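PDB 3HXL: phage tail sheath protein from Desulfitobacterium hafniense, which probably forms, as many copies, the contractile sheath around the tail tube of a myovirus-like phage or prophage. Local coordinates for residues A[87-91]-A[187-191]; A[94-100]-A[173-179]; A[224-230]-A[351-355]; A[277-281]-A[390-395]. One frame throughout, in Å; residues are numbered along the deposited sequence.

Contact 1 (A[87-91]-A[187-191]); sequences LYRLN and AYIDY
L90 lies across the Y188 ring at about a right angle, one of two closely packed places in the contact. Its CD2 methyl stands over the ring centre, 4.1 Å from the centroid in a CH-pi contact, while CD1 comes to 3.3 Å from Y188 CZ at the phenol end of the same ring. CD2 also reaches A187 of the helix, 4.0 Å from A187 CB. The other close place is Y88 on Y191, whose side chains pass alongside one another, pointing opposite ways, with ring planes 53° apart. Y88 CB lies 3.3 Å from Y191 CD1, and Y191 CA sits over one face of the Y88 ring. With CG anti to the backbone N (chi1 -170°), Y88 carries its phenol end across to the D190 side, Y88 OH lying beside D190 CB. That end is the looser, wetter side: water 1 lies 2.7 Å from Y88 OH and donates a hydrogen bond to exposed D190 OD2 over 3.1 Å. No direct hydrogen bond joins the two segments. Strand 84-89 runs beside strand 35-40 in the mixed sheet, and helix 185-195 packs against it, with P39 touching L90, Y188 and Y191, S37 binding the Y191 hydroxyl, and F216 of helix 210-227 meeting both helix tyrosines.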
loop_
_atom_site.group_PDB
_atom_site.type_symbol
_atom_site.label_atom_id
_atom_site.label_comp_id
_atom_site.label_asym_id
_atom_site.label_seq_id
_atom_site.Cartn_x
_atom_site.Cartn_y
_atom_site.Cartn_z
ATOM N N LEU A 87 1.815 5.099 -3.302
ATOM C CA LEU A 87 0.905 5.329 -4.415
ATOM C C LEU A 87 1.618 5.523 -5.740
ATOM O O LEU A 87 2.616 6.238 -5.821
ATOM C CB LEU A 87 0.047 6.564 -4.119
ATOM C CG LEU A 87 -0.912 7.065 -5.204
ATOM C CD1 LEU A 87 -2.000 6.034 -5.467
ATOM C CD2 LEU A 87 -1.526 8.387 -4.743
ATOM N N TYR A 88 1.086 4.898 -6.782
ATOM C CA TYR A 88 1.680 5.003 -8.107
ATOM C C TYR A 88 0.601 5.398 -9.110
ATOM O O TYR A 88 -0.372 4.672 -9.293
ATOM C CB TYR A 88 2.279 3.653 -8.491
ATOM C CG TYR A 88 3.132 3.666 -9.737
ATOM C CD1 TYR A 88 4.491 3.972 -9.673
ATOM C CD2 TYR A 88 2.588 3.334 -10.975
ATOM C CE1 TYR A 88 5.293 3.935 -10.815
ATOM C CE2 TYR A 88 3.374 3.298 -12.124
ATOM C CZ TYR A 88 4.724 3.595 -12.035
ATOM O OH TYR A 88 5.509 3.531 -13.159
ATOM N N ARG A 89 0.753 6.558 -9.744
ATOM C CA ARG A 89 -0.229 6.983 -10.732
ATOM C C ARG A 89 0.154 6.361 -12.076
ATOM O O ARG A 89 1.209 6.654 -12.629
ATOM C CB ARG A 89 -0.276 8.504 -10.863
ATOM C CG ARG A 89 -1.362 8.951 -11.824
ATOM C CD ARG A 89 -1.281 10.429 -12.179
ATOM N NE ARG A 89 -2.331 10.774 -13.126
ATOM C CZ ARG A 89 -2.488 11.971 -13.680
ATOM N NH1 ARG A 89 -1.656 12.963 -13.383
ATOM N NH2 ARG A 89 -3.486 12.172 -14.531
ATOM N N LEU A 90 -0.728 5.511 -12.590
ATOM C CA LEU A 90 -0.506 4.773 -13.833
ATOM C C LEU A 90 -0.619 5.550 -15.138
ATOM O O LEU A 90 -0.111 5.104 -16.165
ATOM C CB LEU A 90 -1.487 3.604 -13.889
ATOM C CG LEU A 90 -1.429 2.545 -12.784
ATOM C CD1 LEU A 90 -2.778 1.873 -12.680
ATOM C CD2 LEU A 90 -0.324 1.535 -13.071
ATOM N N ASN A 91 -1.294 6.694 -15.103
ATOM C CA ASN A 91 -1.513 7.496 -16.302
ATOM C C ASN A 91 -0.958 8.909 -16.204
ATOM O O ASN A 91 -1.069 9.563 -15.162
ATOM C CB ASN A 91 -3.011 7.562 -16.584
ATOM C CG ASN A 91 -3.783 8.222 -15.453
ATOM O OD1 ASN A 91 -3.542 7.945 -14.275
ATOM N ND2 ASN A 91 -4.718 9.089 -15.805
ATOM N N ALA A 187 1.487 -0.324 -18.115
ATOM C CA ALA A 187 1.705 0.639 -17.041
ATOM C C ALA A 187 1.785 -0.107 -15.709
ATOM O O ALA A 187 2.483 0.319 -14.789
ATOM C CB ALA A 187 0.568 1.655 -17.007
ATOM N N TYR A 188 1.062 -1.218 -15.612
ATOM C CA TYR A 188 1.069 -2.021 -14.393
ATOM C C TYR A 188 2.380 -2.776 -14.248
ATOM O O TYR A 188 2.774 -3.159 -13.145
ATOM C CB TYR A 188 -0.099 -3.002 -14.380
ATOM C CG TYR A 188 -1.425 -2.347 -14.079
ATOM C CD1 TYR A 188 -2.192 -1.775 -15.096
ATOM C CD2 TYR A 188 -1.911 -2.286 -12.774
ATOM C CE1 TYR A 188 -3.412 -1.161 -14.818
ATOM C CE2 TYR A 188 -3.128 -1.673 -12.485
ATOM C CZ TYR A 188 -3.872 -1.116 -13.508
ATOM O OH TYR A 188 -5.076 -0.522 -13.229
ATOM N N ILE A 189 3.059 -2.996 -15.369
ATOM C CA ILE A 189 4.336 -3.678 -15.336
ATOM C C ILE A 189 5.362 -2.704 -14.782
ATOM O O ILE A 189 6.232 -3.082 -14.004
ATOM C CB ILE A 189 4.764 -4.145 -16.753
ATOM C CG1 ILE A 189 3.789 -5.204 -17.268
ATOM C CG2 ILE A 189 6.183 -4.692 -16.717
ATOM C CD1 ILE A 189 3.678 -6.439 -16.368
ATOM N N ASP A 190 5.251 -1.439 -15.180
ATOM C CA ASP A 190 6.166 -0.418 -14.699
ATOM C C ASP A 190 5.970 -0.286 -13.185
ATOM O O ASP A 190 6.934 -0.169 -12.429
ATOM C CB ASP A 190 5.883 0.926 -15.388
ATOM C CG ASP A 190 5.873 0.819 -16.908
ATOM O OD1 ASP A 190 6.616 -0.021 -17.451
ATOM O OD2 ASP A 190 5.133 1.588 -17.560
ATOM N N TYR A 191 4.713 -0.307 -12.750
ATOM C CA TYR A 191 4.390 -0.209 -11.324
ATOM C C TYR A 191 5.091 -1.307 -10.532
ATOM O O TYR A 191 5.853 -1.026 -9.613
ATOM C CB TYR A 191 2.878 -0.337 -11.100
ATOM C CG TYR A 191 2.495 -0.592 -9.647
ATOM C CD1 TYR A 191 2.748 0.362 -8.654
ATOM C CD2 TYR A 191 1.895 -1.794 -9.263
ATOM C CE1 TYR A 191 2.411 0.122 -7.313
ATOM C CE2 TYR A 191 1.557 -2.038 -7.929
ATOM C CZ TYR A 191 1.816 -1.078 -6.966
ATOM O OH TYR A 191 1.465 -1.318 -5.656
HETATM O O HOH W 1 4.464 3.953 -15.647
#

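Contact 2 (A[94-100]-A[173-179]); sequences TKAAVTV and APLINGS
Two reciprocal pairs of backbone hydrogen bonds join 94-100 to 173-179. In the first, T94 N gives a nearly straight bond to S179 O (2.7 Å, 167° at the hydrogen), and S179 N returns one to T94 O. In the second, A97 N binds I176 O at 2.8 Å, and I176 N answers to A97 O, nearly straight at 175°. Both are antiparallel hydrogen-bonded pairs, each a single bridge. Between them N177, with positive phi, and G178 interrupt the pairing, and G178 CA closes on T94 O in a 3.3 Å CA-H...O contact. Beyond the first bridge, water 2 is hydrogen-bonded to both T94 OG1 (2.6 Å) and S179 OG. Packing takes over toward the other end. V98 crosses L175 at about a right angle, V98 CG1 lying 3.8 Å from L175 CD1, while V98 CG2, anti to the backbone N, points to A173 CB. V100 CG2 meets the same A173 methyl at 3.6 Å. Strand 97-100 is an outermost strand of the antiparallel sheet it forms with 103-107 and 159-162, and 170-174 is an outermost strand of the four-stranded sheet, where it pairs with 117-123. Isolated bridges beside these border strands, made largely by the chain leading into 97-100 and out of 170-174, are consistent with the sheath protein's beta-sandwich domain, its two layers meeting along one margin.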
loop_
_atom_site.group_PDB
_atom_site.type_symbol
_atom_site.label_atom_id
_atom_site.label_comp_id
_atom_site.label_asym_id
_atom_site.label_seq_id
_atom_site.Cartn_x
_atom_site.Cartn_y
_atom_site.Cartn_z
ATOM N N THR A 94 -3.394 14.008 -20.339
ATOM C CA THR A 94 -3.093 15.179 -21.161
ATOM C C THR A 94 -3.291 16.457 -20.347
ATOM O O THR A 94 -4.306 16.623 -19.670
ATOM C CB THR A 94 -4.000 15.240 -22.408
ATOM O OG1 THR A 94 -3.756 14.095 -23.235
ATOM C CG2 THR A 94 -3.717 16.504 -23.212
ATOM N N LYS A 95 -2.312 17.353 -20.425
ATOM C CA LYS A 95 -2.347 18.616 -19.692
ATOM C C LYS A 95 -3.327 19.623 -20.276
ATOM O O LYS A 95 -3.332 19.877 -21.483
ATOM C CB LYS A 95 -0.944 19.235 -19.658
ATOM C CG LYS A 95 0.086 18.375 -18.938
ATOM C CD LYS A 95 1.466 19.003 -18.960
ATOM C CE LYS A 95 2.457 18.167 -18.175
ATOM N NZ LYS A 95 3.804 18.789 -18.146
ATOM N N ALA A 96 -4.162 20.196 -19.418
ATOM C CA ALA A 96 -5.114 21.196 -19.874
ATOM C C ALA A 96 -4.333 22.488 -20.056
ATOM O O ALA A 96 -3.271 22.672 -19.456
ATOM C CB ALA A 96 -6.218 21.391 -18.846
ATOM N N ALA A 97 -4.850 23.384 -20.886
ATOM C CA ALA A 97 -4.163 24.643 -21.121
ATOM C C ALA A 97 -5.080 25.670 -21.765
ATOM O O ALA A 97 -6.186 25.351 -22.196
ATOM C CB ALA A 97 -2.940 24.407 -22.002
ATOM N N VAL A 98 -4.609 26.911 -21.808
ATOM C CA VAL A 98 -5.362 28.005 -22.405
ATOM C C VAL A 98 -4.378 29.116 -22.754
ATOM O O VAL A 98 -3.369 29.298 -22.070
ATOM C CB VAL A 98 -6.449 28.545 -21.428
ATOM C CG1 VAL A 98 -5.799 29.207 -20.218
ATOM C CG2 VAL A 98 -7.366 29.522 -22.154
ATOM N N THR A 99 -4.656 29.836 -23.837
ATOM C CA THR A 99 -3.797 30.932 -24.268
ATOM C C THR A 99 -4.582 32.238 -24.331
ATOM O O THR A 99 -5.662 32.299 -24.913
ATOM C CB THR A 99 -3.175 30.667 -25.667
ATOM O OG1 THR A 99 -2.292 29.540 -25.602
ATOM C CG2 THR A 99 -2.383 31.887 -26.139
ATOM N N VAL A 100 -4.031 33.275 -23.714
ATOM C CA VAL A 100 -4.646 34.594 -23.710
ATOM C C VAL A 100 -3.574 35.556 -24.208
ATOM O O VAL A 100 -2.649 35.914 -23.473
ATOM C CB VAL A 100 -5.098 35.002 -22.290
ATOM C CG1 VAL A 100 -5.725 36.391 -22.316
ATOM C CG2 VAL A 100 -6.100 33.987 -21.756
ATOM N N ALA A 173 -10.522 32.745 -18.179
ATOM C CA ALA A 173 -10.054 31.896 -19.263
ATOM C C ALA A 173 -9.735 30.513 -18.708
ATOM O O ALA A 173 -8.604 30.237 -18.315
ATOM C CB ALA A 173 -8.812 32.502 -19.904
ATOM N N PRO A 174 -10.741 29.631 -18.654
ATOM C CA PRO A 174 -10.570 28.268 -18.143
ATOM C C PRO A 174 -9.634 27.449 -19.020
ATOM O O PRO A 174 -9.659 27.568 -20.244
ATOM C CB PRO A 174 -11.996 27.713 -18.160
ATOM C CG PRO A 174 -12.843 28.939 -17.973
ATOM C CD PRO A 174 -12.165 29.918 -18.898
ATOM N N LEU A 175 -8.793 26.630 -18.399
ATOM C CA LEU A 175 -7.890 25.789 -19.171
ATOM C C LEU A 175 -8.732 24.639 -19.714
ATOM O O LEU A 175 -9.697 24.226 -19.077
ATOM C CB LEU A 175 -6.760 25.249 -18.289
ATOM C CG LEU A 175 -5.608 26.194 -17.929
ATOM C CD1 LEU A 175 -6.077 27.286 -16.980
ATOM C CD2 LEU A 175 -4.489 25.382 -17.286
ATOM N N ILE A 176 -8.386 24.137 -20.893
ATOM C CA ILE A 176 -9.145 23.039 -21.480
ATOM C C ILE A 176 -8.260 22.006 -22.159
ATOM O O ILE A 176 -7.039 22.154 -22.216
ATOM C CB ILE A 176 -10.179 23.544 -22.521
ATOM C CG1 ILE A 176 -9.465 24.243 -23.682
ATOM C CG2 ILE A 176 -11.176 24.481 -21.856
ATOM C CD1 ILE A 176 -8.870 25.586 -23.327
ATOM N N ASN A 177 -8.904 20.961 -22.675
ATOM C CA ASN A 177 -8.238 19.864 -23.364
ATOM C C ASN A 177 -7.553 18.884 -22.418
ATOM O O ASN A 177 -6.799 18.017 -22.855
ATOM C CB ASN A 177 -7.223 20.391 -24.382
ATOM C CG ASN A 177 -7.887 20.974 -25.611
ATOM O OD1 ASN A 177 -8.749 20.339 -26.219
ATOM N ND2 ASN A 177 -7.487 22.181 -25.991
ATOM N N GLY A 178 -7.813 19.022 -21.124
ATOM C CA GLY A 178 -7.210 18.110 -20.170
ATOM C C GLY A 178 -7.987 16.807 -20.125
ATOM O O GLY A 178 -9.193 16.794 -20.376
ATOM N N SER A 179 -7.299 15.710 -19.816
ATOM C CA SER A 179 -7.941 14.400 -19.726
ATOM C C SER A 179 -7.011 13.358 -19.113
ATOM O O SER A 179 -5.790 13.515 -19.113
ATOM C CB SER A 179 -8.399 13.923 -21.107
ATOM O OG SER A 179 -7.305 13.776 -21.990
HETATM O O HOH W 2 -4.857 11.973 -22.130
#

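Contact 3 (A[224-230]-A[351-355]); sequences RDDEGKK and DGINN
Charge pairing comes first: R224 grips the carboxylate of D351 end-on with two nitrogens, one to each oxygen. R224 NH1 binds D351 OD2 at 2.8 Å, nearly straight (166°) and in the guanidinium plane, whereas NH2 reaches the syn lone pair of OD1 at 3.0 Å along a more bent path. The two planes stand 45° apart, so the fork is twisted rather than flat. The R224 chain bends at chi3 (61°), which turns its head toward helix 344-364, and NH1 also binds the carbonyl of I231.

A neutral hydrogen bond supplements the salt bridge. N354 ND2 donates to G228 O at 3.0 Å from above the carbonyl plane; G228, with positive phi, is where the chain leaves helix 210-227.

Van der Waals contact falls to K230. K230 CB lies 3.3 Å from D351 CG, and K230 CG 3.4 Å from N354 ND2, while K230 CD stands over one face of the R224 guanidinium. A bend at chi2 carries the ammonium back to its own segment, where K230 NZ binds R224 O at 2.9 Å and forms a salt bridge with D225 OD1, whose hydrogen bond is weak.

D351 is buried, and the paired arginine nitrogens probably stabilise its negative charge, aided by the nearby lysine. Polar bonds thus tie the end of helix 210-227, in the subtilisin-like region, to helix 344-364 of the C-terminal region.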
loop_
_atom_site.group_PDB
_atom_site.type_symbol
_atom_site.label_atom_id
_atom_site.label_comp_id
_atom_site.label_asym_id
_atom_site.label_seq_id
_atom_site.Cartn_x
_atom_site.Cartn_y
_atom_site.Cartn_z
ATOM N N ARG A 224 7.607 -13.729 -2.885
ATOM C CA ARG A 224 7.525 -14.570 -1.690
ATOM C C ARG A 224 8.380 -15.828 -1.673
ATOM O O ARG A 224 9.121 -16.083 -0.715
ATOM C CB ARG A 224 6.076 -14.999 -1.423
ATOM C CG ARG A 224 5.123 -13.883 -1.064
ATOM C CD ARG A 224 3.731 -14.443 -0.810
ATOM N NE ARG A 224 3.737 -15.385 0.303
ATOM C CZ ARG A 224 3.657 -15.031 1.583
ATOM N NH1 ARG A 224 3.550 -13.750 1.911
ATOM N NH2 ARG A 224 3.716 -15.957 2.538
ATOM N N ASP A 225 8.289 -16.622 -2.729
ATOM C CA ASP A 225 9.013 -17.876 -2.732
ATOM C C ASP A 225 10.294 -17.978 -3.539
ATOM O O ASP A 225 11.028 -18.954 -3.408
ATOM C CB ASP A 225 8.032 -18.986 -3.092
ATOM C CG ASP A 225 6.823 -18.994 -2.156
ATOM O OD1 ASP A 225 7.015 -18.721 -0.948
ATOM O OD2 ASP A 225 5.702 -19.271 -2.615
ATOM N N ASP A 226 10.588 -16.968 -4.347
ATOM C CA ASP A 226 11.821 -17.005 -5.125
ATOM C C ASP A 226 12.796 -15.927 -4.662
ATOM O O ASP A 226 14.011 -16.066 -4.819
ATOM C CB ASP A 226 11.522 -16.835 -6.618
ATOM C CG ASP A 226 10.669 -17.958 -7.173
ATOM O OD1 ASP A 226 10.927 -19.131 -6.832
ATOM O OD2 ASP A 226 9.748 -17.674 -7.963
ATOM N N GLU A 227 12.262 -14.856 -4.080
ATOM C CA GLU A 227 13.093 -13.749 -3.612
ATOM C C GLU A 227 13.146 -13.669 -2.085
ATOM O O GLU A 227 13.968 -12.943 -1.526
ATOM C CB GLU A 227 12.554 -12.421 -4.158
ATOM C CG GLU A 227 12.122 -12.448 -5.625
ATOM C CD GLU A 227 13.279 -12.334 -6.601
ATOM O OE1 GLU A 227 14.286 -13.049 -6.421
ATOM O OE2 GLU A 227 13.173 -11.537 -7.559
ATOM N N GLY A 228 12.263 -14.401 -1.408
ATOM C CA GLY A 228 12.258 -14.361 0.043
ATOM C C GLY A 228 11.733 -13.026 0.547
ATOM O O GLY A 228 12.016 -12.616 1.675
ATOM N N LYS A 229 10.977 -12.333 -0.300
ATOM C CA LYS A 229 10.396 -11.045 0.068
ATOM C C LYS A 229 8.915 -11.308 0.315
ATOM O O LYS A 229 8.100 -11.278 -0.606
ATOM C CB LYS A 229 10.575 -10.026 -1.058
ATOM C CG LYS A 229 10.275 -8.606 -0.636
ATOM C CD LYS A 229 10.410 -7.636 -1.787
ATOM C CE LYS A 229 10.171 -6.212 -1.305
ATOM N NZ LYS A 229 9.948 -5.288 -2.447
ATOM N N LYS A 230 8.578 -11.568 1.573
ATOM C CA LYS A 230 7.212 -11.887 1.951
ATOM C C LYS A 230 6.255 -10.699 1.964
ATOM O O LYS A 230 6.357 -9.791 2.797
ATOM C CB LYS A 230 7.217 -12.597 3.304
ATOM C CG LYS A 230 8.148 -13.811 3.365
ATOM C CD LYS A 230 7.710 -14.945 2.426
ATOM C CE LYS A 230 8.690 -16.125 2.483
ATOM N NZ LYS A 230 8.218 -17.316 1.711
ATOM N N ASP A 351 5.625 -14.570 7.890
ATOM C CA ASP A 351 6.322 -13.585 7.064
ATOM C C ASP A 351 7.210 -12.746 7.984
ATOM O O ASP A 351 8.297 -12.306 7.596
ATOM C CB ASP A 351 5.331 -12.677 6.318
ATOM C CG ASP A 351 4.600 -13.398 5.194
ATOM O OD1 ASP A 351 4.885 -14.592 4.954
ATOM O OD2 ASP A 351 3.733 -12.766 4.545
ATOM N N GLY A 352 6.743 -12.532 9.212
ATOM C CA GLY A 352 7.524 -11.763 10.170
ATOM C C GLY A 352 8.809 -12.490 10.516
ATOM O O GLY A 352 9.882 -11.887 10.598
ATOM N N ILE A 353 8.699 -13.797 10.730
ATOM C CA ILE A 353 9.864 -14.610 11.053
ATOM C C ILE A 353 10.838 -14.542 9.889
ATOM O O ILE A 353 12.040 -14.336 10.074
ATOM C CB ILE A 353 9.467 -16.077 11.298
ATOM C CG1 ILE A 353 8.725 -16.194 12.633
ATOM C CG2 ILE A 353 10.705 -16.970 11.286
ATOM C CD1 ILE A 353 8.196 -17.587 12.918
ATOM N N ASN A 354 10.311 -14.711 8.682
ATOM C CA ASN A 354 11.141 -14.663 7.484
ATOM C C ASN A 354 11.838 -13.319 7.330
ATOM O O ASN A 354 13.062 -13.235 7.372
ATOM C CB ASN A 354 10.301 -14.899 6.233
ATOM C CG ASN A 354 11.144 -14.905 4.972
ATOM O OD1 ASN A 354 11.621 -15.950 4.538
ATOM N ND2 ASN A 354 11.354 -13.727 4.396
ATOM N N ASN A 355 11.041 -12.271 7.140
ATOM C CA ASN A 355 11.570 -10.927 6.951
ATOM C C ASN A 355 12.496 -10.477 8.076
ATOM O O ASN A 355 13.570 -9.938 7.812
ATOM C CB ASN A 355 10.421 -9.933 6.782
ATOM C CG ASN A 355 9.650 -10.151 5.489
ATOM O OD1 ASN A 355 8.537 -9.637 5.320
ATOM N ND2 ASN A 355 10.239 -10.906 4.563
#

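Contact 4 (A[277-281]-A[390-395]); sequences ARVNE and LQDIDA
The carboxamide of N280 donates from ND2 to I393 O, a 2.8 Å hydrogen bond that is nearly straight (171°), lies in the carbonyl plane and is only 2° out of the N280 amide plane. Its acceptor belongs to the Schellman motif that ends helix 373-392: A395 N binds L390 O, D394 N binds Q391 O, and D394 with positive phi is the C-prime residue. N280 itself sits in a type I beta turn from R278 to E281. Its CG lies between the backbone N and the carbonyl carbon (chi1 58°), aiming the amide across at the helix terminus. Beside this bond V279 supplies the apolar part, its CG2 methyl meeting I393 CD1 at 3.6 Å, with A395 CB and L390 CD2 farther off. The turn is further held by R345 and R348 of helix 344-364, which bind the carbonyls of N280 and E281. Within the turn segment, R278 NE and E281 OE2 form a salt bridge. The contact thus joins the loop after helix 263-276, in the subtilisin-like region, to the C-terminal region. Two waters bridge the backbones: water 4 only weakly, between the carbonyls of N280 and D394, and water 3 more firmly, donating to V279 O at 2.9 Å and to A395 O at 2.7 Å.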
loop_
_atom_site.group_PDB
_atom_site.type_symbol
_atom_site.label_atom_id
_atom_site.label_comp_id
_atom_site.label_asym_id
_atom_site.label_seq_id
_atom_site.Cartn_x
_atom_site.Cartn_y
_atom_site.Cartn_z
ATOM N N ALA A 277 -2.406 -4.708 10.252
ATOM C CA ALA A 277 -2.609 -5.743 11.263
ATOM C C ALA A 277 -1.266 -6.226 11.815
ATOM O O ALA A 277 -0.306 -6.407 11.063
ATOM C CB ALA A 277 -3.385 -6.920 10.656
ATOM N N ARG A 278 -1.207 -6.424 13.133
ATOM C CA ARG A 278 0.009 -6.894 13.800
ATOM C C ARG A 278 0.103 -8.405 13.652
ATOM O O ARG A 278 -0.890 -9.063 13.329
ATOM C CB ARG A 278 -0.025 -6.549 15.295
ATOM C CG ARG A 278 -0.348 -5.103 15.625
ATOM C CD ARG A 278 -0.340 -4.878 17.137
ATOM N NE ARG A 278 -1.064 -3.670 17.525
ATOM C CZ ARG A 278 -0.743 -2.441 17.133
ATOM N NH1 ARG A 278 0.300 -2.244 16.338
ATOM N NH2 ARG A 278 -1.474 -1.407 17.529
ATOM N N VAL A 279 1.283 -8.964 13.908
ATOM C CA VAL A 279 1.469 -10.407 13.786
ATOM C C VAL A 279 0.625 -11.221 14.759
ATOM O O VAL A 279 0.510 -12.436 14.620
ATOM C CB VAL A 279 2.957 -10.802 13.958
ATOM C CG1 VAL A 279 3.771 -10.205 12.829
ATOM C CG2 VAL A 279 3.482 -10.329 15.310
ATOM N N ASN A 280 0.034 -10.554 15.743
ATOM C CA ASN A 280 -0.809 -11.250 16.712
ATOM C C ASN A 280 -2.280 -10.889 16.515
ATOM O O ASN A 280 -3.123 -11.254 17.333
ATOM C CB ASN A 280 -0.381 -10.901 18.146
ATOM C CG ASN A 280 -0.432 -9.407 18.430
ATOM O OD1 ASN A 280 -0.861 -8.616 17.593
ATOM N ND2 ASN A 280 0.006 -9.017 19.623
ATOM N N GLU A 281 -2.586 -10.177 15.430
ATOM C CA GLU A 281 -3.964 -9.762 15.160
ATOM C C GLU A 281 -4.593 -10.398 13.926
ATOM O O GLU A 281 -3.937 -10.586 12.900
ATOM C CB GLU A 281 -4.053 -8.236 15.009
ATOM C CG GLU A 281 -3.531 -7.428 16.195
ATOM C CD GLU A 281 -3.664 -5.925 15.979
ATOM O OE1 GLU A 281 -3.619 -5.481 14.803
ATOM O OE2 GLU A 281 -3.796 -5.183 16.989
ATOM N N LEU A 390 7.942 -13.189 20.432
ATOM C CA LEU A 390 6.703 -13.472 19.715
ATOM C C LEU A 390 5.700 -14.113 20.663
ATOM O O LEU A 390 4.500 -13.856 20.585
ATOM C CB LEU A 390 6.956 -14.418 18.534
ATOM C CG LEU A 390 7.585 -13.822 17.273
ATOM C CD1 LEU A 390 7.792 -14.913 16.230
ATOM C CD2 LEU A 390 6.664 -12.740 16.719
ATOM N N GLN A 391 6.199 -14.954 21.562
ATOM C CA GLN A 391 5.330 -15.622 22.518
ATOM C C GLN A 391 4.801 -14.631 23.550
ATOM O O GLN A 391 3.662 -14.751 24.002
ATOM C CB GLN A 391 6.087 -16.753 23.211
ATOM C CG GLN A 391 5.230 -17.602 24.132
ATOM C CD GLN A 391 5.959 -18.841 24.603
ATOM O OE1 GLN A 391 7.047 -18.755 25.174
ATOM N NE2 GLN A 391 5.364 -20.005 24.364
ATOM N N ASP A 392 5.626 -13.650 23.911
ATOM C CA ASP A 392 5.223 -12.638 24.885
ATOM C C ASP A 392 4.087 -11.762 24.369
ATOM O O ASP A 392 3.255 -11.298 25.150
ATOM C CB ASP A 392 6.399 -11.736 25.265
ATOM C CG ASP A 392 7.480 -12.473 26.026
ATOM O OD1 ASP A 392 7.143 -13.374 26.827
ATOM O OD2 ASP A 392 8.669 -12.139 25.837
ATOM N N ILE A 393 4.063 -11.517 23.060
ATOM C CA ILE A 393 3.009 -10.695 22.474
ATOM C C ILE A 393 1.866 -11.564 21.993
ATOM O O ILE A 393 0.993 -11.107 21.254
ATOM C CB ILE A 393 3.509 -9.859 21.281
ATOM C CG1 ILE A 393 3.914 -10.776 20.125
ATOM C CG2 ILE A 393 4.675 -8.978 21.717
ATOM C CD1 ILE A 393 4.212 -10.026 18.846
ATOM N N ASP A 394 1.886 -12.823 22.416
ATOM C CA ASP A 394 0.855 -13.787 22.061
ATOM C C ASP A 394 0.714 -14.033 20.554
ATOM O O ASP A 394 -0.399 -14.223 20.052
ATOM C CB ASP A 394 -0.494 -13.348 22.649
ATOM C CG ASP A 394 -0.464 -13.238 24.169
ATOM O OD1 ASP A 394 -0.126 -14.241 24.838
ATOM O OD2 ASP A 394 -0.784 -12.150 24.698
ATOM N N ALA A 395 1.838 -14.020 19.839
ATOM C CA ALA A 395 1.844 -14.283 18.397
ATOM C C ALA A 395 1.971 -15.796 18.218
ATOM O O ALA A 395 1.401 -16.379 17.293
ATOM C CB ALA A 395 3.013 -13.565 17.724
HETATM O O HOH W 3 -0.318 -15.073 15.623
HETATM O O HOH W 4 -3.596 -12.934 20.214
#

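How the contacts relate
Contact 2 is nested within the chain loop closed by contact 1: strand 84-89 leads out to the beta-sandwich domain, and strand 170-174 leads back to helix 185-195. Their centres are 24 Å apart. Contacts 3 and 4 follow later, and their segments alternate along the chain. Their centres lie 18 Å apart, and they touch where I353 of helix 344-364 packs on L390 of helix 373-392. Both join the subtilisin-like region to the C-terminal region. Contact 2 lies across the chain's centre from them, its centre 47 Å from that of contact 3 and 53 Å from that of contact 4, consistent with an elongated, multidomain sheath subunit.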